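Local coordinates for protein phosphoribosylaminoimidazole-succinocarboxamide synthase (Pyrococcus horikoshii, PDB 3U55) that catalyses the ATP-dependent joining of L-aspartate to the carboxylate of 5-amino-1-(5-phosphoribosyl)imidazole-4-carboxylate, which makes SAICAR in de novo purine biosynthesis, at residues E61-K66 / N157-D162; E118-N123 / D128-Y133; L143-K148 / G184-A189; E150-K155 / L176-D181. All blocks are in the same frame, centred on the assembly; numbering follows the deposited sequence.

Contact 1: residues E61-K66 / N157-D162; sequences EEHGIK and NEILKD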
loop_
_atom_site.group_PDB
_atom_site.type_symbol
_atom_site.label_atom_id
_atom_site.label_comp_id
_atom_site.label_asym_id
_atom_site.label_seq_id
_atom_site.Cartn_x
_atom_site.Cartn_y
_atom_site.Cartn_z
ATOM N N GLU A 61 -11.387 -25.781 7.902
ATOM C CA GLU A 61 -10.874 -26.598 9.007
ATOM C C GLU A 61 -10.479 -27.999 8.531
ATOM O O GLU A 61 -9.455 -28.539 8.958
ATOM C CB GLU A 61 -11.892 -26.682 10.147
ATOM C CG GLU A 61 -12.026 -25.407 10.990
ATOM C CD GLU A 61 -10.893 -25.209 11.991
ATOM O OE1 GLU A 61 -10.859 -24.139 12.639
ATOM O OE2 GLU A 61 -10.036 -26.111 12.135
ATOM N N GLU A 62 -11.285 -28.564 7.633
ATOM C CA GLU A 62 -11.013 -29.877 7.037
ATOM C C GLU A 62 -9.721 -29.858 6.228
ATOM O O GLU A 62 -9.041 -30.878 6.103
ATOM C CB GLU A 62 -12.175 -30.312 6.142
ATOM C CG GLU A 62 -13.424 -30.748 6.904
ATOM C CD GLU A 62 -14.569 -31.194 5.998
ATOM O OE1 GLU A 62 -15.457 -31.924 6.488
ATOM O OE2 GLU A 62 -14.592 -30.818 4.808
ATOM N N HIS A 63 -9.396 -28.687 5.686
ATOM C CA HIS A 63 -8.172 -28.482 4.923
ATOM C C HIS A 63 -7.013 -27.956 5.781
ATOM O O HIS A 63 -6.003 -27.499 5.248
ATOM C CB HIS A 63 -8.442 -27.534 3.753
ATOM C CG HIS A 63 -9.089 -28.193 2.577
ATOM N ND1 HIS A 63 -10.442 -28.440 2.510
ATOM C CD2 HIS A 63 -8.563 -28.662 1.422
ATOM C CE1 HIS A 63 -10.724 -29.031 1.362
ATOM N NE2 HIS A 63 -9.601 -29.178 0.684
ATOM N N GLY A 64 -7.154 -28.024 7.104
ATOM C CA GLY A 64 -6.063 -27.666 8.015
ATOM C C GLY A 64 -5.871 -26.186 8.322
ATOM O O GLY A 64 -4.823 -25.791 8.846
ATOM N N ILE A 65 -6.874 -25.368 8.009
ATOM C CA ILE A 65 -6.854 -23.944 8.365
ATOM C C ILE A 65 -7.437 -23.759 9.758
ATOM O O ILE A 65 -8.559 -24.195 10.020
ATOM C CB ILE A 65 -7.666 -23.068 7.354
ATOM C CG1 ILE A 65 -7.165 -23.261 5.916
ATOM C CG2 ILE A 65 -7.637 -21.582 7.760
ATOM C CD1 ILE A 65 -5.719 -22.844 5.695
ATOM N N LYS A 66 -6.680 -23.119 10.649
ATOM C CA LYS A 66 -7.190 -22.776 11.976
ATOM C C LYS A 66 -8.146 -21.598 11.893
ATOM O O LYS A 66 -7.767 -20.527 11.424
ATOM C CB LYS A 66 -6.046 -22.433 12.936
ATOM C CG LYS A 66 -5.276 -23.622 13.453
ATOM C CD LYS A 66 -4.400 -23.226 14.643
ATOM C CE LYS A 66 -3.311 -24.253 14.876
ATOM N NZ LYS A 66 -2.252 -24.133 13.838
ATOM N N ASN A 157 -7.609 -18.968 -0.183
ATOM C CA ASN A 157 -8.006 -18.622 -1.544
ATOM C C ASN A 157 -8.112 -19.856 -2.433
ATOM O O ASN A 157 -9.139 -20.050 -3.069
ATOM C CB ASN A 157 -7.054 -17.596 -2.144
ATOM C CG ASN A 157 -7.503 -17.108 -3.522
ATOM O OD1 ASN A 157 -8.687 -16.852 -3.762
ATOM N ND2 ASN A 157 -6.545 -16.978 -4.434
ATOM N N GLU A 158 -7.072 -20.691 -2.452
ATOM C CA GLU A 158 -7.075 -21.899 -3.292
ATOM C C GLU A 158 -8.256 -22.819 -2.975
ATOM O O GLU A 158 -8.960 -23.264 -3.886
ATOM C CB GLU A 158 -5.745 -22.659 -3.179
ATOM C CG GLU A 158 -4.550 -21.940 -3.808
ATOM C CD GLU A 158 -4.761 -21.589 -5.276
ATOM O OE1 GLU A 158 -4.766 -20.379 -5.611
ATOM O OE2 GLU A 158 -4.938 -22.518 -6.093
ATOM N N ILE A 159 -8.465 -23.090 -1.689
ATOM C CA ILE A 159 -9.554 -23.957 -1.221
ATOM C C ILE A 159 -10.929 -23.423 -1.615
ATOM O O ILE A 159 -11.750 -24.166 -2.168
ATOM C CB ILE A 159 -9.519 -24.153 0.318
ATOM C CG1 ILE A 159 -8.196 -24.796 0.748
ATOM C CG2 ILE A 159 -10.721 -24.987 0.789
ATOM C CD1 ILE A 159 -7.728 -24.383 2.145
ATOM N N LEU A 160 -11.178 -22.145 -1.329
ATOM C CA LEU A 160 -12.476 -21.535 -1.624
ATOM C C LEU A 160 -12.737 -21.432 -3.123
ATOM O O LEU A 160 -13.822 -21.785 -3.579
ATOM C CB LEU A 160 -12.612 -20.157 -0.967
ATOM C CG LEU A 160 -12.569 -20.085 0.564
ATOM C CD1 LEU A 160 -12.717 -18.629 0.995
ATOM C CD2 LEU A 160 -13.650 -20.951 1.212
ATOM N N LYS A 161 -11.737 -20.973 -3.873
ATOM C CA LYS A 161 -11.895 -20.804 -5.317
ATOM C C LYS A 161 -12.164 -22.144 -6.006
ATOM O O LYS A 161 -13.046 -22.219 -6.858
ATOM C CB LYS A 161 -10.714 -20.039 -5.946
ATOM C CG LYS A 161 -9.454 -20.852 -6.241
ATOM C CD LYS A 161 -8.213 -19.958 -6.275
ATOM C CE LYS A 161 -8.282 -18.917 -7.371
ATOM N NZ LYS A 161 -7.806 -19.450 -8.675
ATOM N N ASP A 162 -11.441 -23.198 -5.609
ATOM C CA ASP A 162 -11.650 -24.549 -6.164
ATOM C C ASP A 162 -13.048 -25.077 -5.845
ATOM O O ASP A 162 -13.756 -25.568 -6.725
ATOM C CB ASP A 162 -10.604 -25.535 -5.632
ATOM C CG ASP A 162 -9.212 -25.299 -6.205
ATOM O OD1 ASP A 162 -9.070 -24.567 -7.212
ATOM O OD2 ASP A 162 -8.247 -25.856 -5.638
#
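I159 and H63 are turned the same way about their first torsions: CG1 of I159 lies opposite its carbonyl carbon (chi1 -60°), and CG of H63 does the same (chi1 -80°). The two side chains slide past each other in opposite directions; I159 CG2 takes the ring face, while the CG1-CD1 branch runs past H63 CB to I65. CG2 stands over the imidazole, 4.0 Å from the centroid of the H63 ring and displaced toward its rim, a CH-pi contact 13° off the ring normal. CD1 goes further and touches H63 CB at 3.6 Å. The same I159 CD1 meets I65 CG1 at 4.0 Å, the two isoleucines reaching for each other tip to tip. With an alanine here, the H63 face would lose its methyl cover and a gap would probably open in front of I65 CG1. On the polar side, H63 ND1 is held by the carbonyl of L59. H63 follows the last turn of helix 45-62, which ends in a Schellman motif with G64 at positive phi as the C-prime residue; G64 N bonds to E61 O. The contact joins this helix end to the flank of helix 143-165, where I65 also rests on K155 and V156, while I159 packs back against L59 and L60 of helix 45-62.

Contact 2: residues E118-N123 / D128-Y133; sequences ELYYKN and DPMINY. With ACT (acetate ion), chain D.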
loop_
_atom_site.group_PDB
_atom_site.type_symbol
_atom_site.label_atom_id
_atom_site.label_comp_id
_atom_site.label_asym_id
_atom_site.label_seq_id
_atom_site.Cartn_x
_atom_site.Cartn_y
_atom_site.Cartn_z
ATOM N N GLU A 118 -3.646 -7.777 -0.384
ATOM C CA GLU A 118 -3.544 -6.410 0.108
ATOM C C GLU A 118 -3.803 -6.396 1.599
ATOM O O GLU A 118 -4.688 -7.105 2.094
ATOM C CB GLU A 118 -4.548 -5.487 -0.590
ATOM C CG GLU A 118 -4.306 -5.322 -2.091
ATOM C CD GLU A 118 -5.475 -4.668 -2.816
ATOM O OE1 GLU A 118 -6.555 -4.480 -2.215
ATOM O OE2 GLU A 118 -5.321 -4.360 -4.012
ATOM N N LEU A 119 -3.015 -5.601 2.314
ATOM C CA LEU A 119 -3.218 -5.419 3.753
ATOM C C LEU A 119 -3.801 -4.041 4.001
ATOM O O LEU A 119 -3.314 -3.050 3.451
ATOM C CB LEU A 119 -1.890 -5.551 4.504
ATOM C CG LEU A 119 -1.091 -6.839 4.260
ATOM C CD1 LEU A 119 0.301 -6.753 4.884
ATOM C CD2 LEU A 119 -1.853 -8.035 4.815
ATOM N N TYR A 120 -4.843 -3.989 4.828
ATOM C CA TYR A 120 -5.467 -2.733 5.226
ATOM C C TYR A 120 -5.415 -2.602 6.732
ATOM O O TYR A 120 -5.689 -3.551 7.462
ATOM C CB TYR A 120 -6.911 -2.627 4.727
ATOM C CG TYR A 120 -6.993 -2.534 3.228
ATOM C CD1 TYR A 120 -6.998 -1.293 2.589
ATOM C CD2 TYR A 120 -7.037 -3.689 2.442
ATOM C CE1 TYR A 120 -7.044 -1.197 1.209
ATOM C CE2 TYR A 120 -7.091 -3.606 1.058
ATOM C CZ TYR A 120 -7.099 -2.356 0.450
ATOM O OH TYR A 120 -7.144 -2.264 -0.918
ATOM N N TYR A 121 -5.021 -1.425 7.181
ATOM C CA TYR A 121 -4.959 -1.128 8.605
ATOM C C TYR A 121 -6.352 -0.746 9.108
ATOM O O TYR A 121 -6.925 0.240 8.653
ATOM C CB TYR A 121 -3.949 -0.002 8.834
ATOM C CG TYR A 121 -3.921 0.579 10.230
ATOM C CD1 TYR A 121 -4.043 -0.235 11.357
ATOM C CD2 TYR A 121 -3.739 1.947 10.421
ATOM C CE1 TYR A 121 -4.008 0.312 12.652
ATOM C CE2 TYR A 121 -3.697 2.496 11.701
ATOM C CZ TYR A 121 -3.838 1.677 12.804
ATOM O OH TYR A 121 -3.792 2.241 14.066
ATOM N N LYS A 122 -6.898 -1.532 10.037
ATOM C CA LYS A 122 -8.223 -1.243 10.597
ATOM C C LYS A 122 -8.139 -0.049 11.539
ATOM O O LYS A 122 -7.586 -0.147 12.634
ATOM C CB LYS A 122 -8.804 -2.460 11.322
ATOM C CG LYS A 122 -9.318 -3.553 10.402
ATOM C CD LYS A 122 -9.862 -4.751 11.192
ATOM C CE LYS A 122 -11.170 -4.432 11.915
ATOM N NZ LYS A 122 -12.334 -4.466 10.989
ATOM N N ASN A 123 -8.666 1.083 11.083
ATOM C CA ASN A 123 -8.610 2.349 11.812
ATOM C C ASN A 123 -9.652 3.280 11.217
ATOM O O ASN A 123 -9.472 3.779 10.113
ATOM C CB ASN A 123 -7.205 2.971 11.711
ATOM C CG ASN A 123 -7.062 4.258 12.520
ATOM O OD1 ASN A 123 -7.798 5.223 12.318
ATOM N ND2 ASN A 123 -6.096 4.277 13.427
ATOM N N ASP A 128 -9.325 3.153 7.180
ATOM C CA ASP A 128 -8.749 1.846 6.806
ATOM C C ASP A 128 -7.768 1.907 5.621
ATOM O O ASP A 128 -8.006 1.275 4.589
ATOM C CB ASP A 128 -9.855 0.824 6.515
ATOM C CG ASP A 128 -10.830 0.644 7.677
ATOM O OD1 ASP A 128 -10.432 0.771 8.859
ATOM O OD2 ASP A 128 -12.011 0.350 7.395
ATOM N N PRO A 129 -6.652 2.640 5.778
ATOM C CA PRO A 129 -5.741 2.810 4.647
ATOM C C PRO A 129 -4.990 1.520 4.336
ATOM O O PRO A 129 -4.809 0.678 5.234
ATOM C CB PRO A 129 -4.765 3.878 5.144
ATOM C CG PRO A 129 -4.733 3.694 6.625
ATOM C CD PRO A 129 -6.113 3.236 7.017
ATOM N N MET A 130 -4.568 1.364 3.080
ATOM C CA MET A 130 -3.723 0.233 2.717
ATOM C C MET A 130 -2.358 0.436 3.349
ATOM O O MET A 130 -1.879 1.571 3.473
ATOM C CB MET A 130 -3.574 0.089 1.201
ATOM C CG MET A 130 -3.193 -1.338 0.777
ATOM S SD MET A 130 -2.949 -1.564 -1.004
ATOM C CE MET A 130 -1.318 -0.889 -1.270
ATOM N N ILE A 131 -1.739 -0.662 3.763
ATOM C CA ILE A 131 -0.406 -0.601 4.349
ATOM C C ILE A 131 0.483 -1.679 3.735
ATOM O O ILE A 131 -0.010 -2.612 3.102
ATOM C CB ILE A 131 -0.417 -0.755 5.896
ATOM C CG1 ILE A 131 -1.120 -2.053 6.322
ATOM C CG2 ILE A 131 -1.033 0.494 6.561
ATOM C CD1 ILE A 131 -0.838 -2.470 7.774
ATOM N N ASN A 132 1.792 -1.537 3.920
ATOM C CA ASN A 132 2.728 -2.579 3.499
ATOM C C ASN A 132 3.394 -3.236 4.723
ATOM O O ASN A 132 3.005 -2.956 5.868
ATOM C CB ASN A 132 3.742 -2.033 2.476
ATOM C CG ASN A 132 4.653 -0.967 3.056
ATOM O OD1 ASN A 132 5.011 -1.026 4.223
ATOM N ND2 ASN A 132 5.045 0.007 2.234
ATOM N N TYR A 133 4.386 -4.095 4.487
ATOM C CA TYR A 133 5.031 -4.848 5.574
ATOM C C TYR A 133 5.770 -3.949 6.559
ATOM O O TYR A 133 5.867 -4.278 7.740
ATOM C CB TYR A 133 6.013 -5.898 5.033
ATOM C CG TYR A 133 5.447 -6.859 4.001
ATOM C CD1 TYR A 133 4.075 -7.091 3.897
ATOM C CD2 TYR A 133 6.297 -7.556 3.141
ATOM C CE1 TYR A 133 3.567 -7.979 2.957
ATOM C CE2 TYR A 133 5.796 -8.450 2.209
ATOM C CZ TYR A 133 4.439 -8.658 2.117
ATOM O OH TYR A 133 3.955 -9.542 1.177
HETATM C C ACT D . -5.563 3.547 0.193
HETATM O O ACT D . -4.501 3.129 -0.312
HETATM O OXT ACT D . -5.813 3.125 1.340
HETATM C CH3 ACT D . -6.477 4.489 -0.534
HETATM O O HOH W 1 -0.657 -4.365 1.167
#
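Y120 and M130 form an antiparallel non-hydrogen-bonded pair in the beta hairpin of strands 111-121 and 130-131, their side chains on one face of the sheet. M130 CG sits over the Y120 ring, 4.1 Å from its centroid, and M130 SD adds an oblique Met-aromatic contact. The turn end is tight: P129 O takes the Y121 N-H at 2.9 Å, nearly along the C=O axis, and D128 N and N123 O bond at 3.0 Å. Solvent enters around L119 and M130. I131 N bonds directly to L119 O at 2.9 Å, but a water joins L119 N to I131 O, and M130 N donates to an acetate, probably from the crystallisation liquor, that R103 grips too. Y120 OH reaches E118 OE1, which also pairs with R93. Were Y120 a leucine, M130 would probably lose its aromatic face and E118 OE1 the hydroxyl that shares it with R93. D128 closes the turn, its OD1 taking the N123 N-H at 2.9 Å, nearly end-on to the C-O bond.

Contact 3: residues L143-K148 / G184-A189; sequences LDEIKK and GDIVLA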
loop_
_atom_site.group_PDB
_atom_site.type_symbol
_atom_site.label_atom_id
_atom_site.label_comp_id
_atom_site.label_asym_id
_atom_site.label_seq_id
_atom_site.Cartn_x
_atom_site.Cartn_y
_atom_site.Cartn_z
ATOM N N LEU A 143 7.507 -9.303 10.536
ATOM C CA LEU A 143 7.493 -9.799 9.166
ATOM C C LEU A 143 7.126 -11.289 9.093
ATOM O O LEU A 143 6.442 -11.709 8.161
ATOM C CB LEU A 143 8.829 -9.525 8.479
ATOM C CG LEU A 143 8.959 -9.844 6.989
ATOM C CD1 LEU A 143 7.920 -9.076 6.159
ATOM C CD2 LEU A 143 10.376 -9.538 6.520
ATOM N N ASP A 144 7.579 -12.081 10.071
ATOM C CA ASP A 144 7.199 -13.498 10.141
ATOM C C ASP A 144 5.685 -13.665 10.303
ATOM O O ASP A 144 5.076 -14.536 9.668
ATOM C CB ASP A 144 7.944 -14.231 11.277
ATOM C CG ASP A 144 7.629 -15.728 11.319
ATOM O OD1 ASP A 144 7.981 -16.449 10.359
ATOM O OD2 ASP A 144 7.027 -16.188 12.312
ATOM N N GLU A 145 5.074 -12.830 11.141
ATOM C CA GLU A 145 3.617 -12.861 11.306
ATOM C C GLU A 145 2.904 -12.488 10.011
ATOM O O GLU A 145 1.941 -13.148 9.609
ATOM C CB GLU A 145 3.173 -11.922 12.419
ATOM C CG GLU A 145 3.388 -12.480 13.816
ATOM C CD GLU A 145 3.221 -11.408 14.869
ATOM O OE1 GLU A 145 4.127 -10.562 15.005
ATOM O OE2 GLU A 145 2.187 -11.408 15.560
ATOM N N ILE A 146 3.381 -11.432 9.359
ATOM C CA ILE A 146 2.809 -11.024 8.073
ATOM C C ILE A 146 2.914 -12.140 7.034
ATOM O O ILE A 146 1.943 -12.434 6.344
ATOM C CB ILE A 146 3.432 -9.719 7.552
ATOM C CG1 ILE A 146 2.955 -8.544 8.409
ATOM C CG2 ILE A 146 3.048 -9.487 6.073
ATOM C CD1 ILE A 146 1.438 -8.266 8.334
ATOM N N LYS A 147 4.087 -12.765 6.936
ATOM C CA LYS A 147 4.285 -13.870 5.995
ATOM C C LYS A 147 3.341 -15.038 6.271
ATOM O O LYS A 147 2.738 -15.584 5.335
ATOM C CB LYS A 147 5.739 -14.346 5.990
ATOM C CG LYS A 147 6.673 -13.457 5.174
ATOM C CD LYS A 147 8.130 -13.836 5.406
ATOM C CE LYS A 147 9.068 -12.988 4.556
ATOM N NZ LYS A 147 10.489 -13.174 4.971
ATOM N N LYS A 148 3.199 -15.405 7.547
ATOM C CA LYS A 148 2.261 -16.462 7.950
ATOM C C LYS A 148 0.821 -16.120 7.578
ATOM O O LYS A 148 0.080 -16.972 7.073
ATOM C CB LYS A 148 2.360 -16.752 9.453
ATOM C CG LYS A 148 3.565 -17.598 9.860
ATOM C CD LYS A 148 3.608 -17.800 11.375
ATOM C CE LYS A 148 4.528 -18.962 11.762
ATOM N NZ LYS A 148 5.907 -18.808 11.209
ATOM N N GLY A 184 -0.139 -18.613 20.609
ATOM C CA GLY A 184 0.593 -17.765 19.668
ATOM C C GLY A 184 0.353 -18.107 18.204
ATOM O O GLY A 184 1.015 -17.543 17.322
ATOM N N ASP A 185 -0.592 -19.015 17.938
ATOM C CA ASP A 185 -0.928 -19.401 16.562
ATOM C C ASP A 185 -1.866 -18.380 15.924
ATOM O O ASP A 185 -2.710 -17.790 16.598
ATOM C CB ASP A 185 -1.593 -20.783 16.511
ATOM C CG ASP A 185 -0.646 -21.911 16.888
ATOM O OD1 ASP A 185 -1.130 -22.929 17.410
ATOM O OD2 ASP A 185 0.572 -21.790 16.656
ATOM N N ILE A 186 -1.729 -18.208 14.616
ATOM C CA ILE A 186 -2.544 -17.253 13.874
ATOM C C ILE A 186 -3.816 -17.936 13.374
ATOM O O ILE A 186 -3.767 -18.952 12.669
ATOM C CB ILE A 186 -1.729 -16.605 12.731
ATOM C CG1 ILE A 186 -0.535 -15.844 13.329
ATOM C CG2 ILE A 186 -2.617 -15.676 11.875
ATOM C CD1 ILE A 186 0.482 -15.360 12.316
ATOM N N VAL A 187 -4.945 -17.353 13.752
ATOM C CA VAL A 187 -6.258 -17.961 13.582
ATOM C C VAL A 187 -7.174 -17.056 12.749
ATOM O O VAL A 187 -7.279 -15.857 13.011
ATOM C CB VAL A 187 -6.901 -18.231 14.969
ATOM C CG1 VAL A 187 -8.290 -18.828 14.829
ATOM C CG2 VAL A 187 -5.999 -19.152 15.809
ATOM N N LEU A 188 -7.821 -17.649 11.749
ATOM C CA LEU A 188 -8.785 -16.946 10.901
ATOM C C LEU A 188 -10.044 -16.612 11.698
ATOM O O LEU A 188 -10.631 -17.491 12.344
ATOM C CB LEU A 188 -9.140 -17.802 9.684
ATOM C CG LEU A 188 -10.082 -17.157 8.673
ATOM C CD1 LEU A 188 -9.464 -15.873 8.161
ATOM C CD2 LEU A 188 -10.391 -18.110 7.527
ATOM N N ALA A 189 -10.453 -15.346 11.653
ATOM C CA ALA A 189 -11.584 -14.861 12.451
ATOM C C ALA A 189 -12.685 -14.241 11.585
ATOM O O ALA A 189 -12.842 -14.621 10.422
ATOM C CB ALA A 189 -11.093 -13.875 13.514
#
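I186 and K148 cross at about a right angle, the end of the isoleucine meeting the root of the lysine. With CG1 of I186 opposite the carbonyl carbon (chi1 -61°) and the chain extended beyond it (chi2 170°), CD1 is carried straight out from strand 186-188 to the helix. There it touches K148 CB at 3.7 Å and, less closely, K148 CD at 4.1 Å. The same methyl lies 3.8 Å from E145 O, so it rests against the helix backbone one turn back as well as against the lysine's methylenes. K148 itself stays extended through CG and CD and bends only at the last torsion, chi4 55°. That final turn takes its ammonium away from the strand and onto D144, one turn earlier in the helix. The salt bridge measures 3.1 Å from K148 NZ to D144 OD2, approached on the syn side; the bond from NZ to OD1 is weak. The lysine thus gives its hydrocarbon to the isoleucine and its charge to its own helix. E145 sends its carboxylate to Y86 and K180 instead. This surface contact sets the first turns of helix 143-165 against strand 186-188, with I186 also packed on F178 of strand 169-180 and Y86 of strand 84-93.

Contact 4: residues E150-K155 / L176-D181; sequences EEIALK and LEFGKD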
loop_
_atom_site.group_PDB
_atom_site.type_symbol
_atom_site.label_atom_id
_atom_site.label_comp_id
_atom_site.label_asym_id
_atom_site.label_seq_id
_atom_site.Cartn_x
_atom_site.Cartn_y
_atom_site.Cartn_z
ATOM N N GLU A 150 -0.264 -14.026 5.153
ATOM C CA GLU A 150 -0.472 -14.089 3.693
ATOM C C GLU A 150 -0.470 -15.526 3.162
ATOM O O GLU A 150 -1.222 -15.851 2.247
ATOM C CB GLU A 150 0.529 -13.199 2.944
ATOM C CG GLU A 150 0.364 -11.720 3.320
ATOM C CD GLU A 150 1.022 -10.739 2.367
ATOM O OE1 GLU A 150 2.015 -11.094 1.689
ATOM O OE2 GLU A 150 0.552 -9.579 2.333
ATOM N N GLU A 151 0.354 -16.380 3.762
ATOM C CA GLU A 151 0.394 -17.802 3.421
ATOM C C GLU A 151 -0.959 -18.464 3.683
ATOM O O GLU A 151 -1.495 -19.171 2.816
ATOM C CB GLU A 151 1.517 -18.491 4.213
ATOM C CG GLU A 151 1.682 -19.970 3.946
ATOM C CD GLU A 151 2.833 -20.570 4.743
ATOM O OE1 GLU A 151 3.556 -21.416 4.185
ATOM O OE2 GLU A 151 3.028 -20.182 5.918
ATOM N N ILE A 152 -1.525 -18.203 4.864
ATOM C CA ILE A 152 -2.854 -18.697 5.212
ATOM C C ILE A 152 -3.896 -18.166 4.213
ATOM O O ILE A 152 -4.670 -18.939 3.651
ATOM C CB ILE A 152 -3.268 -18.314 6.662
ATOM C CG1 ILE A 152 -2.356 -18.994 7.696
ATOM C CG2 ILE A 152 -4.717 -18.715 6.925
ATOM C CD1 ILE A 152 -2.438 -18.356 9.111
ATOM N N ALA A 153 -3.889 -16.853 3.982
ATOM C CA ALA A 153 -4.847 -16.224 3.072
ATOM C C ALA A 153 -4.788 -16.817 1.665
ATOM O O ALA A 153 -5.829 -17.054 1.045
ATOM C CB ALA A 153 -4.621 -14.709 3.020
ATOM N N LEU A 154 -3.576 -17.054 1.167
ATOM C CA LEU A 154 -3.406 -17.649 -0.160
ATOM C C LEU A 154 -3.870 -19.102 -0.228
ATOM O O LEU A 154 -4.414 -19.526 -1.248
ATOM C CB LEU A 154 -1.955 -17.510 -0.644
ATOM C CG LEU A 154 -1.548 -16.099 -1.077
ATOM C CD1 LEU A 154 -0.048 -16.030 -1.334
ATOM C CD2 LEU A 154 -2.331 -15.636 -2.309
ATOM N N LYS A 155 -3.651 -19.866 0.845
ATOM C CA LYS A 155 -4.174 -21.236 0.913
ATOM C C LYS A 155 -5.709 -21.240 0.959
ATOM O O LYS A 155 -6.357 -21.976 0.205
ATOM C CB LYS A 155 -3.577 -22.005 2.102
ATOM C CG LYS A 155 -4.147 -23.409 2.261
ATOM C CD LYS A 155 -3.417 -24.231 3.308
ATOM C CE LYS A 155 -4.180 -25.536 3.545
ATOM N NZ LYS A 155 -3.526 -26.390 4.580
ATOM N N LEU A 176 -10.429 -11.106 4.720
ATOM C CA LEU A 176 -10.250 -11.866 5.957
ATOM C C LEU A 176 -9.749 -11.005 7.107
ATOM O O LEU A 176 -9.106 -9.971 6.902
ATOM C CB LEU A 176 -9.255 -13.012 5.755
ATOM C CG LEU A 176 -9.510 -14.077 4.684
ATOM C CD1 LEU A 176 -8.348 -15.067 4.676
ATOM C CD2 LEU A 176 -10.842 -14.805 4.861
ATOM N N GLU A 177 -10.039 -11.455 8.323
ATOM C CA GLU A 177 -9.406 -10.911 9.523
ATOM C C GLU A 177 -8.812 -12.079 10.301
ATOM O O GLU A 177 -9.243 -13.216 10.143
ATOM C CB GLU A 177 -10.414 -10.130 10.373
ATOM C CG GLU A 177 -11.105 -8.995 9.612
ATOM C CD GLU A 177 -11.865 -8.034 10.517
ATOM O OE1 GLU A 177 -11.748 -8.138 11.756
ATOM O OE2 GLU A 177 -12.572 -7.161 9.977
ATOM N N PHE A 178 -7.810 -11.784 11.120
ATOM C CA PHE A 178 -7.069 -12.789 11.866
ATOM C C PHE A 178 -6.807 -12.292 13.274
ATOM O O PHE A 178 -6.785 -11.084 13.531
ATOM C CB PHE A 178 -5.708 -13.043 11.222
ATOM C CG PHE A 178 -5.771 -13.703 9.867
ATOM C CD1 PHE A 178 -5.703 -15.087 9.751
ATOM C CD2 PHE A 178 -5.866 -12.931 8.712
ATOM C CE1 PHE A 178 -5.743 -15.701 8.502
ATOM C CE2 PHE A 178 -5.906 -13.532 7.457
ATOM C CZ PHE A 178 -5.842 -14.922 7.355
ATOM N N GLY A 179 -6.573 -13.239 14.171
ATOM C CA GLY A 179 -6.128 -12.932 15.522
ATOM C C GLY A 179 -5.184 -14.024 15.986
ATOM O O GLY A 179 -4.988 -15.032 15.296
ATOM N N LYS A 180 -4.612 -13.824 17.165
ATOM C CA LYS A 180 -3.671 -14.764 17.740
ATOM C C LYS A 180 -4.297 -15.443 18.962
ATOM O O LYS A 180 -4.902 -14.775 19.811
ATOM C CB LYS A 180 -2.389 -14.021 18.112
ATOM C CG LYS A 180 -1.151 -14.883 18.095
ATOM C CD LYS A 180 0.078 -14.116 17.616
ATOM C CE LYS A 180 0.619 -13.179 18.670
ATOM N NZ LYS A 180 1.975 -12.663 18.291
ATOM N N ASP A 181 -4.174 -16.767 19.027
ATOM C CA ASP A 181 -4.730 -17.549 20.136
ATOM C C ASP A 181 -3.722 -17.627 21.286
ATOM O O ASP A 181 -2.636 -17.047 21.202
ATOM C CB ASP A 181 -5.227 -18.938 19.669
ATOM C CG ASP A 181 -4.102 -19.893 19.258
ATOM O OD1 ASP A 181 -2.928 -19.681 19.622
ATOM O OD2 ASP A 181 -4.403 -20.884 18.554
#
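I152 meets the F178 ring with its beta-branch, and the side chain is easily followed outward from the helix. Its CB already lies 4.0 Å from F178 CE1. From there CG2, opposite the backbone N, closes to 3.6 Å of F178 CE1 and 4.0 Å of F178 CZ. It approaches at the ring's edge, near its plane, so the methyl abuts the rim and does not lie on a face. The other branch leaves CB through CG1, and its tip, CD1, goes on to I186 on the adjoining strand. I152 and F178 run past each other in opposite directions, and CG2 makes the closest approach. One residue along the helix, A153 offers little bulk, and L176 CD1 comes to 4.0 Å from A153 CA and 4.1 Å from A153 CB, packing directly on the helix backbone. No hydrogen bond crosses this largely buried interface; it is apolar throughout. L188 and I186 of strand 186-188 also pack on F178. The arrangement is that of a helix laid on one face of an antiparallel sheet, here helix 143-165 over strand 169-180, in the alpha+beta SAICAR synthetase-like fold.

Helix 143-165 is the common element of contacts 3, 4 and 1, which follow one another along it from its N-terminal end. Contacts 3 and 4 are closest, with centres 6 Å apart, and their strands 186-188 and 169-180 are neighbours in one antiparallel sheet. Contact 1 lies 11 Å from contact 4, centre to centre, and K155 NZ bonds to H63 O between them. Contact 2, a hairpin nested in the loop closed by contact 1, belongs to the same sheet and joins contact 4 through Y133 with E150 and K122 with E177. Contacts 2 and 4 also reach the second subunit, so helix 143-165 links the helix 45-62 end to the sheet and the subunit interface.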